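Local coordinates for secreted effector protein SopD (Salmonella typhimurium, PDB 5CPC) that acts inside host cells as a type III secreted virulence effector, working with SopB in membrane fission and macropinosome formation during invasion and contributing to replication in macrophages, at residues L207-I218 with K284-L295; E188-P196 with Q228-E236. One frame throughout, in Å; residues are numbered along the deposited sequence.

Contact 1: L207-I218 with K284-L295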
loop_
_atom_site.group_PDB
_atom_site.type_symbol
_atom_site.label_atom_id
_atom_site.label_comp_id
_atom_site.label_asym_id
_atom_site.label_seq_id
_atom_site.Cartn_x
_atom_site.Cartn_y
_atom_site.Cartn_z
ATOM N N LEU A 207 3.348 27.604 -14.165
ATOM C CA LEU A 207 4.044 27.754 -12.875
ATOM C C LEU A 207 5.253 28.654 -13.097
ATOM O O LEU A 207 5.903 28.562 -14.115
ATOM C CB LEU A 207 4.576 26.405 -12.365
ATOM C CG LEU A 207 3.486 25.358 -12.039
ATOM C CD1 LEU A 207 4.104 24.136 -11.354
ATOM C CD2 LEU A 207 2.384 26.064 -11.072
ATOM N N THR A 208 5.521 29.514 -12.144
ATOM C CA THR A 208 6.679 30.384 -12.220
ATOM C C THR A 208 7.861 29.551 -11.714
ATOM O O THR A 208 7.655 28.481 -11.126
ATOM C CB THR A 208 6.511 31.577 -11.304
ATOM O OG1 THR A 208 6.502 31.071 -9.989
ATOM C CG2 THR A 208 5.167 32.404 -11.558
ATOM N N ALA A 209 9.079 30.042 -11.922
ATOM C CA ALA A 209 10.258 29.307 -11.461
ATOM C C ALA A 209 10.185 29.129 -9.903
ATOM O O ALA A 209 10.522 28.046 -9.414
ATOM C CB ALA A 209 11.572 30.043 -11.875
ATOM N N ASP A 210 9.722 30.158 -9.160
ATOM C CA ASP A 210 9.552 30.037 -7.663
ATOM C C ASP A 210 8.585 28.872 -7.252
ATOM O O ASP A 210 8.876 28.086 -6.334
ATOM C CB ASP A 210 9.115 31.393 -7.021
ATOM C CG ASP A 210 10.262 32.472 -7.084
ATOM O OD1 ASP A 210 11.462 32.111 -7.186
ATOM O OD2 ASP A 210 9.974 33.674 -7.082
ATOM N N GLU A 211 7.426 28.801 -7.933
ATOM C CA GLU A 211 6.426 27.710 -7.706
ATOM C C GLU A 211 6.978 26.306 -7.956
ATOM O O GLU A 211 6.746 25.376 -7.165
ATOM C CB GLU A 211 5.163 28.000 -8.545
ATOM C CG GLU A 211 4.517 29.312 -7.997
ATOM C CD GLU A 211 3.272 29.713 -8.724
ATOM O OE1 GLU A 211 3.177 29.521 -9.939
ATOM O OE2 GLU A 211 2.377 30.259 -8.065
ATOM N N LYS A 212 7.725 26.141 -9.035
ATOM C CA LYS A 212 8.306 24.861 -9.285
ATOM C C LYS A 212 9.314 24.500 -8.221
ATOM O O LYS A 212 9.375 23.322 -7.806
ATOM C CB LYS A 212 8.943 24.831 -10.657
ATOM C CG LYS A 212 8.000 24.978 -11.806
ATOM C CD LYS A 212 8.793 24.949 -13.146
ATOM C CE LYS A 212 7.846 25.336 -14.291
ATOM N NZ LYS A 212 8.545 25.410 -15.577
ATOM N N SER A 213 10.117 25.473 -7.780
ATOM C CA SER A 213 10.960 25.247 -6.599
ATOM C C SER A 213 10.188 24.850 -5.333
ATOM O O SER A 213 10.589 23.948 -4.654
ATOM C CB SER A 213 11.780 26.495 -6.248
ATOM O OG SER A 213 12.851 26.649 -7.158
ATOM N N MET A 214 9.141 25.594 -5.002
ATOM C CA MET A 214 8.290 25.258 -3.848
ATOM C C MET A 214 7.765 23.806 -3.951
ATOM O O MET A 214 7.692 23.125 -2.921
ATOM C CB MET A 214 7.113 26.249 -3.757
ATOM C CG MET A 214 6.265 26.143 -2.469
ATOM S SD MET A 214 7.202 26.029 -0.928
ATOM C CE MET A 214 7.530 27.782 -0.640
ATOM N N LEU A 215 7.446 23.333 -5.168
ATOM C CA LEU A 215 6.983 21.943 -5.373
ATOM C C LEU A 215 8.058 20.822 -5.290
ATOM O O LEU A 215 7.729 19.635 -5.242
ATOM C CB LEU A 215 6.257 21.774 -6.717
ATOM C CG LEU A 215 4.942 22.487 -6.961
ATOM C CD1 LEU A 215 4.251 22.026 -8.293
ATOM C CD2 LEU A 215 3.992 22.341 -5.802
ATOM N N ALA A 216 9.320 21.193 -5.356
ATOM C CA ALA A 216 10.398 20.228 -5.514
ATOM C C ALA A 216 10.350 19.124 -4.420
ATOM O O ALA A 216 10.516 17.936 -4.690
ATOM C CB ALA A 216 11.765 20.987 -5.504
ATOM N N CYS A 217 10.013 19.541 -3.203
ATOM C CA CYS A 217 9.998 18.697 -2.082
ATOM C C CYS A 217 8.949 17.575 -2.075
ATOM O O CYS A 217 9.138 16.595 -1.378
ATOM C CB CYS A 217 9.861 19.565 -0.847
ATOM S SG CYS A 217 8.190 20.153 -0.509
ATOM N N ILE A 218 7.853 17.705 -2.832
ATOM C CA ILE A 218 6.854 16.615 -2.836
ATOM C C ILE A 218 7.236 15.470 -3.742
ATOM O O ILE A 218 6.425 14.565 -3.928
ATOM C CB ILE A 218 5.413 17.067 -3.226
ATOM C CG1 ILE A 218 5.391 17.596 -4.677
ATOM C CG2 ILE A 218 4.933 18.065 -2.211
ATOM C CD1 ILE A 218 3.989 17.942 -5.263
ATOM N N LYS A 284 5.280 23.045 4.746
ATOM C CA LYS A 284 5.087 24.117 3.777
ATOM C C LYS A 284 3.703 24.030 3.090
ATOM O O LYS A 284 3.486 24.620 2.040
ATOM C CB LYS A 284 6.151 24.056 2.700
ATOM C CG LYS A 284 7.553 24.069 3.245
ATOM C CD LYS A 284 8.379 24.827 2.303
ATOM C CE LYS A 284 9.257 23.932 1.513
ATOM N NZ LYS A 284 10.559 24.097 2.241
ATOM N N LYS A 285 2.787 23.326 3.737
ATOM C CA LYS A 285 1.498 23.005 3.173
ATOM C C LYS A 285 0.752 24.254 2.699
ATOM O O LYS A 285 0.146 24.247 1.653
ATOM C CB LYS A 285 0.664 22.286 4.254
ATOM C CG LYS A 285 -0.461 21.436 3.675
ATOM C CD LYS A 285 -1.266 20.695 4.825
ATOM C CE LYS A 285 -2.780 20.702 4.516
ATOM N NZ LYS A 285 -2.933 19.888 3.278
ATOM N N MET A 286 0.782 25.317 3.485
ATOM C CA MET A 286 0.013 26.493 3.096
ATOM C C MET A 286 0.559 27.222 1.847
ATOM O O MET A 286 -0.185 28.078 1.300
ATOM C CB MET A 286 -0.186 27.468 4.243
ATOM C CG MET A 286 1.123 28.028 4.883
ATOM S SD MET A 286 1.000 29.710 5.618
ATOM C CE MET A 286 2.326 29.719 6.878
ATOM N N PHE A 287 1.800 26.916 1.417
ATOM C CA PHE A 287 2.380 27.485 0.160
ATOM C C PHE A 287 2.114 26.515 -0.944
ATOM O O PHE A 287 1.609 26.886 -2.023
ATOM C CB PHE A 287 3.905 27.757 0.293
ATOM C CG PHE A 287 4.221 28.807 1.353
ATOM C CD1 PHE A 287 3.841 30.124 1.173
ATOM C CD2 PHE A 287 4.832 28.452 2.556
ATOM C CE1 PHE A 287 4.061 31.085 2.199
ATOM C CE2 PHE A 287 5.060 29.398 3.604
ATOM C CZ PHE A 287 4.684 30.695 3.430
ATOM N N ILE A 288 2.401 25.242 -0.658
ATOM C CA ILE A 288 2.210 24.161 -1.647
ATOM C C ILE A 288 0.743 23.992 -2.076
ATOM O O ILE A 288 0.421 23.881 -3.270
ATOM C CB ILE A 288 2.863 22.857 -1.144
ATOM C CG1 ILE A 288 4.370 23.078 -1.192
ATOM C CG2 ILE A 288 2.516 21.709 -2.056
ATOM C CD1 ILE A 288 5.190 21.970 -0.631
ATOM N N ASP A 289 -0.172 24.074 -1.126
ATOM C CA ASP A 289 -1.614 23.880 -1.509
ATOM C C ASP A 289 -2.116 24.966 -2.429
ATOM O O ASP A 289 -2.846 24.690 -3.398
ATOM C CB ASP A 289 -2.490 23.707 -0.223
ATOM C CG ASP A 289 -2.261 22.315 0.443
ATOM O OD1 ASP A 289 -1.462 21.515 -0.095
ATOM O OD2 ASP A 289 -2.872 22.006 1.493
ATOM N N VAL A 290 -1.679 26.201 -2.204
ATOM C CA VAL A 290 -2.043 27.299 -3.128
ATOM C C VAL A 290 -1.678 26.893 -4.536
ATOM O O VAL A 290 -2.447 27.065 -5.480
ATOM C CB VAL A 290 -1.298 28.665 -2.731
ATOM C CG1 VAL A 290 -1.509 29.749 -3.748
ATOM C CG2 VAL A 290 -1.793 29.154 -1.431
ATOM N N ILE A 291 -0.489 26.353 -4.706
ATOM C CA ILE A 291 -0.038 25.979 -6.041
ATOM C C ILE A 291 -0.725 24.725 -6.622
ATOM O O ILE A 291 -1.067 24.656 -7.794
ATOM C CB ILE A 291 1.541 25.686 -5.992
ATOM C CG1 ILE A 291 2.321 26.932 -5.530
ATOM C CG2 ILE A 291 1.998 25.257 -7.373
ATOM C CD1 ILE A 291 3.749 26.655 -5.054
ATOM N N LEU A 292 -0.893 23.702 -5.803
ATOM C CA LEU A 292 -1.696 22.535 -6.167
ATOM C C LEU A 292 -3.062 22.961 -6.615
ATOM O O LEU A 292 -3.570 22.493 -7.644
ATOM C CB LEU A 292 -1.795 21.559 -4.929
ATOM C CG LEU A 292 -0.439 20.950 -4.540
ATOM C CD1 LEU A 292 -0.562 20.033 -3.340
ATOM C CD2 LEU A 292 0.276 20.205 -5.696
ATOM N N GLU A 293 -3.665 23.871 -5.862
ATOM C CA GLU A 293 -5.043 24.286 -6.226
ATOM C C GLU A 293 -5.055 24.875 -7.616
ATOM O O GLU A 293 -5.996 24.606 -8.413
ATOM C CB GLU A 293 -5.635 25.314 -5.241
ATOM C CG GLU A 293 -7.066 25.702 -5.642
ATOM C CD GLU A 293 -7.564 26.946 -4.971
ATOM O OE1 GLU A 293 -8.751 26.967 -4.639
ATOM O OE2 GLU A 293 -6.814 27.935 -4.790
ATOM N N LYS A 294 -3.987 25.643 -7.933
ATOM C CA LYS A 294 -3.887 26.309 -9.242
ATOM C C LYS A 294 -3.763 25.247 -10.299
ATOM O O LYS A 294 -4.443 25.308 -11.310
ATOM C CB LYS A 294 -2.692 27.290 -9.271
ATOM C CG LYS A 294 -2.192 27.784 -10.680
ATOM C CD LYS A 294 -0.863 28.756 -10.602
ATOM C CE LYS A 294 -1.041 30.025 -9.743
ATOM N NZ LYS A 294 -0.506 29.950 -8.282
ATOM N N LEU A 295 -2.898 24.268 -10.081
ATOM C CA LEU A 295 -2.709 23.169 -11.026
ATOM C C LEU A 295 -4.002 22.326 -11.200
ATOM O O LEU A 295 -4.409 21.953 -12.317
ATOM C CB LEU A 295 -1.573 22.293 -10.522
ATOM C CG LEU A 295 -0.175 22.919 -10.530
ATOM C CD1 LEU A 295 0.866 21.980 -9.887
ATOM C CD2 LEU A 295 0.146 23.174 -11.998
#
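L215 reaches from helix 209-215 in among the side chains of helix 285-295 and parts its two methyls there: CD1 rests against L295 CD1 at 3.7 Å, while CD2 lies among I288, I291 and L292. In the other direction I291 sets its CD1 against the M214 stem, 3.6 Å from M214 CB. With CG2 of I291 opposite the backbone N, that methyl falls between L215 and L207, whose CD2 sits 3.8 Å from I291 CG2. L207 meets both I291 and L295 at about a right angle. L215 is thus a knob in a hole formed by I288, I291, L292 and L295, between two helices inclined at 118° with their axes 9.7 Å apart. M214 starts anti to its N (chi1 -171°) and then bends twice, which carries SD to 3.6 Å from K284 CD and lays the CE methyl by F287 CB. From the 3-10 turn 217-218, C217 SG touches I288 CD1 at 3.5 Å. At the opposite end the extended E211 crosses I291 at a slant on its way to a salt bridge, K294 NZ to E211 OE2 at 2.9 Å; the ammonium comes on the syn side, 30° out of the carboxylate plane. E211 OE1 accepts from T208 N, and T208 OG1 from E211 N, a capping box whose first bond helps fix the carboxylate for K294.

Contact 2: E188-P196 with Q228-E236; sequences EMMRPAEAP and QFCKIGYQE
R191 lies along the ring of Y234, these two residues burying the most surface where the turn after helix 180-190 meets the first strand of the antiparallel hairpin 232-237/240-245. The arginine CG sits over the ring face, a CH-pi contact 4.0 Å from the Y234 centroid, and the chain runs on extended across the ring toward its hydroxyl. Guanidinium and ring are nearly parallel, 11° apart, with Y234 OH over one guanidinium face. The side of the group carrying NE and NH2 grips I232 O with both nitrogens, each at 2.9 Å and with the oxygen in the guanidinium plane. NH1 turns to E194 OE2 in a salt bridge within the type I turn R191-E194, and also donates to N313 O, so the buried charge is well supplied with partners. The tyrosine is held at both ends. Its backbone N donates to M190 O at 2.7 Å, though the angle at hydrogen is only 135°, and M190 O also lies close to G233 CA. Nearby, the R191 CA hydrogen points at Y234 O, and P192 CG packs across Q235 CB at 3.6 Å. At the ring's far end Y234 OH donates to E194 OE1 over 2.7 Å, the hydroxyl arriving on the syn side, 20° out of the carboxylate plane.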
loop_
_atom_site.group_PDB
_atom_site.type_symbol
_atom_site.label_atom_id
_atom_site.label_comp_id
_atom_site.label_asym_id
_atom_site.label_seq_id
_atom_site.Cartn_x
_atom_site.Cartn_y
_atom_site.Cartn_z
ATOM N N GLU A 188 -10.327 5.598 -3.436
ATOM C CA GLU A 188 -11.491 5.989 -2.628
ATOM C C GLU A 188 -11.078 6.851 -1.422
ATOM O O GLU A 188 -11.764 7.806 -0.996
ATOM C CB GLU A 188 -12.177 4.691 -2.111
ATOM C CG GLU A 188 -13.712 4.712 -2.176
ATOM C CD GLU A 188 -14.332 3.288 -2.073
ATOM O OE1 GLU A 188 -14.660 2.885 -0.938
ATOM O OE2 GLU A 188 -14.472 2.581 -3.112
ATOM N N MET A 189 -9.977 6.453 -0.799
ATOM C CA MET A 189 -9.473 7.261 0.295
ATOM C C MET A 189 -8.826 8.598 -0.222
ATOM O O MET A 189 -9.061 9.604 0.357
ATOM C CB MET A 189 -8.407 6.478 1.043
ATOM C CG MET A 189 -7.974 7.218 2.320
ATOM S SD MET A 189 -6.760 6.373 3.381
ATOM C CE MET A 189 -5.337 6.850 2.378
ATOM N N MET A 190 -7.933 8.554 -1.245
ATOM C CA MET A 190 -7.140 9.789 -1.574
ATOM C C MET A 190 -7.722 10.702 -2.599
ATOM O O MET A 190 -7.499 11.894 -2.517
ATOM C CB MET A 190 -5.842 9.381 -2.143
ATOM C CG MET A 190 -5.332 8.407 -1.245
ATOM S SD MET A 190 -4.133 9.037 -0.186
ATOM C CE MET A 190 -3.044 8.183 -1.342
ATOM N N ARG A 191 -8.407 10.145 -3.611
ATOM C CA ARG A 191 -9.018 10.960 -4.675
ATOM C C ARG A 191 -10.412 10.422 -4.887
ATOM O O ARG A 191 -10.664 9.781 -5.912
ATOM C CB ARG A 191 -8.183 10.849 -5.980
ATOM C CG ARG A 191 -6.663 11.229 -5.807
ATOM C CD ARG A 191 -5.945 11.128 -7.131
ATOM N NE ARG A 191 -4.573 11.587 -6.994
ATOM C CZ ARG A 191 -3.664 11.410 -7.940
ATOM N NH1 ARG A 191 -3.974 10.790 -9.076
ATOM N NH2 ARG A 191 -2.443 11.874 -7.749
ATOM N N PRO A 192 -11.317 10.623 -3.886
ATOM C CA PRO A 192 -12.572 9.829 -3.956
ATOM C C PRO A 192 -13.333 10.134 -5.252
ATOM O O PRO A 192 -13.970 9.222 -5.801
ATOM C CB PRO A 192 -13.380 10.265 -2.697
ATOM C CG PRO A 192 -12.655 11.501 -2.151
ATOM C CD PRO A 192 -11.187 11.329 -2.598
ATOM N N ALA A 193 -13.217 11.357 -5.781
ATOM C CA ALA A 193 -13.996 11.659 -6.957
ATOM C C ALA A 193 -13.306 11.311 -8.281
ATOM O O ALA A 193 -13.866 11.524 -9.348
ATOM C CB ALA A 193 -14.579 13.123 -6.934
ATOM N N GLU A 194 -12.103 10.748 -8.212
ATOM C CA GLU A 194 -11.416 10.354 -9.447
ATOM C C GLU A 194 -11.408 8.814 -9.593
ATOM O O GLU A 194 -10.966 8.082 -8.706
ATOM C CB GLU A 194 -9.982 10.856 -9.400
ATOM C CG GLU A 194 -9.022 10.360 -10.479
ATOM C CD GLU A 194 -7.706 11.164 -10.424
ATOM O OE1 GLU A 194 -7.787 12.448 -10.351
ATOM O OE2 GLU A 194 -6.608 10.512 -10.410
ATOM N N ALA A 195 -11.885 8.325 -10.710
ATOM C CA ALA A 195 -11.853 6.895 -10.956
ATOM C C ALA A 195 -10.415 6.527 -11.270
ATOM O O ALA A 195 -9.714 7.313 -11.975
ATOM C CB ALA A 195 -12.747 6.597 -12.129
ATOM N N PRO A 196 -9.940 5.369 -10.739
ATOM C CA PRO A 196 -8.606 4.835 -10.929
ATOM C C PRO A 196 -8.214 4.821 -12.386
ATOM O O PRO A 196 -7.044 4.777 -12.721
ATOM C CB PRO A 196 -8.762 3.383 -10.488
ATOM C CG PRO A 196 -9.792 3.440 -9.490
ATOM C CD PRO A 196 -10.737 4.480 -9.860
ATOM N N GLN A 228 5.365 14.554 -10.629
ATOM C CA GLN A 228 5.362 15.383 -9.399
ATOM C C GLN A 228 4.184 15.097 -8.483
ATOM O O GLN A 228 4.243 15.375 -7.294
ATOM C CB GLN A 228 5.247 16.892 -9.771
ATOM C CG GLN A 228 5.851 17.844 -8.756
ATOM C CD GLN A 228 7.374 17.643 -8.695
ATOM O OE1 GLN A 228 7.972 17.205 -9.668
ATOM N NE2 GLN A 228 7.992 17.970 -7.556
ATOM N N PHE A 229 3.074 14.618 -9.038
ATOM C CA PHE A 229 1.833 14.545 -8.285
ATOM C C PHE A 229 1.389 13.127 -7.870
ATOM O O PHE A 229 0.299 12.980 -7.289
ATOM C CB PHE A 229 0.765 15.270 -9.106
ATOM C CG PHE A 229 1.231 16.635 -9.550
ATOM C CD1 PHE A 229 1.540 17.615 -8.591
ATOM C CD2 PHE A 229 1.545 16.869 -10.861
ATOM C CE1 PHE A 229 2.072 18.804 -8.958
ATOM C CE2 PHE A 229 2.033 18.072 -11.259
ATOM C CZ PHE A 229 2.300 19.075 -10.311
ATOM N N CYS A 230 2.216 12.106 -8.156
ATOM C CA CYS A 230 1.863 10.680 -7.850
ATOM C C CYS A 230 1.543 10.417 -6.395
ATOM O O CYS A 230 0.800 9.520 -6.098
ATOM C CB CYS A 230 2.898 9.675 -8.379
ATOM S SG CYS A 230 4.564 9.852 -7.567
ATOM N N LYS A 231 2.032 11.228 -5.477
ATOM C CA LYS A 231 1.661 11.036 -4.084
ATOM C C LYS A 231 0.567 11.934 -3.552
ATOM O O LYS A 231 0.266 11.826 -2.408
ATOM C CB LYS A 231 2.901 11.152 -3.197
ATOM C CG LYS A 231 3.876 9.973 -3.481
ATOM C CD LYS A 231 5.060 10.020 -2.525
ATOM C CE LYS A 231 6.238 10.821 -3.141
ATOM N NZ LYS A 231 7.311 11.173 -2.148
ATOM N N ILE A 232 -0.041 12.805 -4.366
ATOM C CA ILE A 232 -1.012 13.744 -3.824
ATOM C C ILE A 232 -2.458 13.264 -3.995
ATOM O O ILE A 232 -2.879 12.888 -5.093
ATOM C CB ILE A 232 -0.851 15.183 -4.492
ATOM C CG1 ILE A 232 0.363 15.851 -3.873
ATOM C CG2 ILE A 232 -1.930 16.152 -4.102
ATOM C CD1 ILE A 232 1.497 15.526 -4.603
ATOM N N GLY A 233 -3.228 13.373 -2.923
ATOM C CA GLY A 233 -4.649 13.206 -2.990
ATOM C C GLY A 233 -5.434 14.504 -2.864
ATOM O O GLY A 233 -4.882 15.531 -2.504
ATOM N N TYR A 234 -6.732 14.443 -3.177
ATOM C CA TYR A 234 -7.596 15.591 -3.153
ATOM C C TYR A 234 -9.066 15.179 -3.086
ATOM O O TYR A 234 -9.453 14.177 -3.707
ATOM C CB TYR A 234 -7.419 16.458 -4.456
ATOM C CG TYR A 234 -6.953 15.720 -5.714
ATOM C CD1 TYR A 234 -7.878 15.136 -6.588
ATOM C CD2 TYR A 234 -5.607 15.667 -6.062
ATOM C CE1 TYR A 234 -7.453 14.503 -7.747
ATOM C CE2 TYR A 234 -5.166 15.049 -7.231
ATOM C CZ TYR A 234 -6.097 14.487 -8.065
ATOM O OH TYR A 234 -5.728 13.868 -9.229
ATOM N N GLN A 235 -9.859 15.979 -2.378
ATOM C CA GLN A 235 -11.319 15.879 -2.366
ATOM C C GLN A 235 -11.898 17.256 -2.164
ATOM O O GLN A 235 -11.306 18.083 -1.504
ATOM C CB GLN A 235 -11.870 14.928 -1.270
ATOM C CG GLN A 235 -11.119 14.882 0.062
ATOM C CD GLN A 235 -12.005 14.377 1.261
ATOM O OE1 GLN A 235 -13.071 13.744 1.068
ATOM N NE2 GLN A 235 -11.579 14.714 2.493
ATOM N N GLU A 236 -13.079 17.468 -2.730
ATOM C CA GLU A 236 -13.788 18.675 -2.626
ATOM C C GLU A 236 -14.786 18.426 -1.487
ATOM O O GLU A 236 -15.426 17.363 -1.405
ATOM C CB GLU A 236 -14.450 19.001 -3.980
ATOM C CG GLU A 236 -13.465 18.909 -5.201
ATOM C CD GLU A 236 -14.075 19.376 -6.555
ATOM O OE1 GLU A 236 -13.392 19.320 -7.615
ATOM O OE2 GLU A 236 -15.251 19.790 -6.571
#

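Contact 1 lies farther out, its centre about 26 Å from that of the chain, against about 14 Å for the centre of contact 2, and is only partly buried; contact 2 is mostly buried. Their chemistry differs: the outer contact joins two helices through mainly apolar side chains with a single salt bridge at its border, whereas the inner one ties a post-helix turn to a hairpin strand through an arginine, a glutamate, a tyrosine and backbone carbonyls. They share no element, yet their segments alternate along the chain and meet directly. Q228 NE2 probably donates to L215 O (2.9 Å), L295 CD1 packs on F229 CZ, and I218 CD1 touches I232 CD1.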